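Local coordinates for protein p24: plant transcriptional regulator PBF-2 (Solanum tuberosum, PDB 1L3A) that binds single-stranded DNA as a homotetramer and activates transcription of the pathogenesis-related gene PR-10a in plant defence, at residues 105-110 and 116-121. Sequence-based numbering, arbitrary orientation.
Sequences GSIISL and CEFFHD
Phe118 directs the far end of its ring at helix 101-108, where Ser106 and Ile107 receive it. The evidence is positional: Ser106 CB lies 3.7 Å from Phe118 CZ, Ile107 CD1 lies 4.1 Å from Phe118 CE1, and both carbons sit near the ring plane, so the aromatic edge makes the contact. The CB of Phe118 points toward 105-110, and with CG anti to the carbonyl carbon (chi1 -59°) the ring end with CE1, CE2 and CZ arrives beside Ser106 and Ile107. This edge is the tighter part, with Phe118 and Ile107 buried while Ser106 stays partly exposed; the Phe118 side chain also packs on Phe97 and Leu99 of strand 88-99. Cys116, two residues earlier on the same side of the strand, keeps longer distances though it is well covered. Its SG is 4.2 Å from Leu110 CD1 and 4.3 Å from Ile107 CD1, apolar contacts both.

In the Whirly fold, two antiparallel four-stranded sheets pack with helices; here helix 101-108, which follows the first sheet, meets strand 116-120, an outermost strand of the second, and Ile107 and Leu110 also rest on Phe173 of helix 170-188. Glu117, pointing away from this contact, is exposed. Within 105-110, Ser109 OG donates to Gly105 O (2.9 Å, 22° from the carbonyl plane), while Ser109 O accepts a hydrogen bond from Lys170 of a neighbouring subunit.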
loop_
_atom_site.group_PDB
_atom_site.type_symbol
_atom_site.label_atom_id
_atom_site.label_comp_id
_atom_site.label_asym_id
_atom_site.label_seq_id
_atom_site.Cartn_x
_atom_site.Cartn_y
_atom_site.Cartn_z
ATOM N N GLY C 105 1.691 -5.307 -13.559
ATOM C CA GLY C 105 2.935 -5.407 -12.812
ATOM C C GLY C 105 4.062 -4.674 -13.518
ATOM O O GLY C 105 4.917 -4.058 -12.882
ATOM N N SER C 106 4.065 -4.732 -14.844
ATOM C CA SER C 106 5.097 -4.049 -15.619
ATOM C C SER C 106 4.982 -2.529 -15.542
ATOM O O SER C 106 5.988 -1.823 -15.614
ATOM C CB SER C 106 5.045 -4.479 -17.082
ATOM O OG SER C 106 5.593 -5.771 -17.227
ATOM N N ILE C 107 3.757 -2.034 -15.398
ATOM C CA ILE C 107 3.515 -0.601 -15.321
ATOM C C ILE C 107 3.996 -0.014 -13.997
ATOM O O ILE C 107 4.758 0.950 -13.982
ATOM C CB ILE C 107 2.006 -0.280 -15.483
ATOM C CG1 ILE C 107 1.507 -0.785 -16.838
ATOM C CG2 ILE C 107 1.760 1.226 -15.345
ATOM C CD1 ILE C 107 2.150 -0.111 -18.018
ATOM N N ILE C 108 3.555 -0.591 -12.886
ATOM C CA ILE C 108 3.933 -0.083 -11.567
ATOM C C ILE C 108 5.419 -0.224 -11.226
ATOM O O ILE C 108 5.913 0.429 -10.303
ATOM C CB ILE C 108 3.106 -0.762 -10.440
ATOM C CG1 ILE C 108 3.351 -2.263 -10.447
ATOM C CG2 ILE C 108 1.622 -0.502 -10.639
ATOM C CD1 ILE C 108 2.638 -2.998 -9.332
ATOM N N SER C 109 6.136 -1.076 -11.951
ATOM C CA SER C 109 7.559 -1.235 -11.669
ATOM C C SER C 109 8.433 -0.547 -12.720
ATOM O O SER C 109 9.635 -0.796 -12.781
ATOM C CB SER C 109 7.944 -2.723 -11.549
ATOM O OG SER C 109 7.768 -3.436 -12.756
ATOM N N LEU C 110 7.826 0.307 -13.545
ATOM C CA LEU C 110 8.555 1.032 -14.586
ATOM C C LEU C 110 9.356 2.198 -14.018
ATOM O O LEU C 110 8.820 3.038 -13.293
ATOM C CB LEU C 110 7.602 1.597 -15.639
ATOM C CG LEU C 110 7.325 0.923 -16.990
ATOM C CD1 LEU C 110 6.606 1.941 -17.860
ATOM C CD2 LEU C 110 8.598 0.477 -17.683
ATOM N N CYS C 116 8.320 -0.851 -21.917
ATOM C CA CYS C 116 7.735 -2.180 -21.947
ATOM C C CYS C 116 6.791 -2.231 -23.133
ATOM O O CYS C 116 6.282 -1.201 -23.562
ATOM C CB CYS C 116 6.998 -2.501 -20.635
ATOM S SG CYS C 116 5.630 -1.403 -20.163
ATOM N N GLU C 117 6.589 -3.423 -23.683
ATOM C CA GLU C 117 5.718 -3.611 -24.837
ATOM C C GLU C 117 4.749 -4.754 -24.567
ATOM O O GLU C 117 5.117 -5.744 -23.948
ATOM C CB GLU C 117 6.551 -3.939 -26.082
ATOM C CG GLU C 117 5.752 -3.908 -27.386
ATOM C CD GLU C 117 6.513 -4.488 -28.579
ATOM O OE1 GLU C 117 6.697 -5.727 -28.635
ATOM O OE2 GLU C 117 6.928 -3.706 -29.463
ATOM N N PHE C 118 3.514 -4.611 -25.039
ATOM C CA PHE C 118 2.489 -5.635 -24.847
ATOM C C PHE C 118 1.858 -6.012 -26.182
ATOM O O PHE C 118 1.402 -5.148 -26.931
ATOM C CB PHE C 118 1.392 -5.131 -23.907
ATOM C CG PHE C 118 1.883 -4.742 -22.544
ATOM C CD1 PHE C 118 1.582 -3.485 -22.010
ATOM C CD2 PHE C 118 2.614 -5.639 -21.768
ATOM C CE1 PHE C 118 1.998 -3.132 -20.728
ATOM C CE2 PHE C 118 3.038 -5.294 -20.478
ATOM C CZ PHE C 118 2.730 -4.044 -19.959
ATOM N N PHE C 119 1.797 -7.310 -26.452
ATOM C CA PHE C 119 1.242 -7.821 -27.699
ATOM C C PHE C 119 0.010 -8.692 -27.468
ATOM O O PHE C 119 0.085 -9.696 -26.768
ATOM C CB PHE C 119 2.323 -8.632 -28.415
ATOM C CG PHE C 119 1.809 -9.477 -29.541
ATOM C CD1 PHE C 119 1.583 -8.924 -30.798
ATOM C CD2 PHE C 119 1.566 -10.837 -29.351
ATOM C CE1 PHE C 119 1.127 -9.714 -31.860
ATOM C CE2 PHE C 119 1.111 -11.637 -30.403
ATOM C CZ PHE C 119 0.892 -11.075 -31.660
ATOM N N HIS C 120 -1.120 -8.316 -28.054
ATOM C CA HIS C 120 -2.336 -9.106 -27.888
ATOM C C HIS C 120 -2.861 -9.575 -29.240
ATOM O O HIS C 120 -2.859 -8.822 -30.212
ATOM C CB HIS C 120 -3.409 -8.301 -27.141
ATOM C CG HIS C 120 -3.172 -8.207 -25.664
ATOM N ND1 HIS C 120 -4.002 -7.500 -24.819
ATOM C CD2 HIS C 120 -2.214 -8.753 -24.877
ATOM C CE1 HIS C 120 -3.568 -7.620 -23.577
ATOM N NE2 HIS C 120 -2.484 -8.375 -23.584
ATOM N N ASP C 121 -3.306 -10.824 -29.289
ATOM C CA ASP C 121 -3.810 -11.422 -30.522
ATOM C C ASP C 121 -4.743 -12.571 -30.152
ATOM O O ASP C 121 -4.403 -13.404 -29.313
ATOM C CB ASP C 121 -2.615 -11.934 -31.344
ATOM C CG ASP C 121 -3.016 -12.558 -32.677
ATOM O OD1 ASP C 121 -2.140 -12.641 -33.570
ATOM O OD2 ASP C 121 -4.181 -12.981 -32.831
#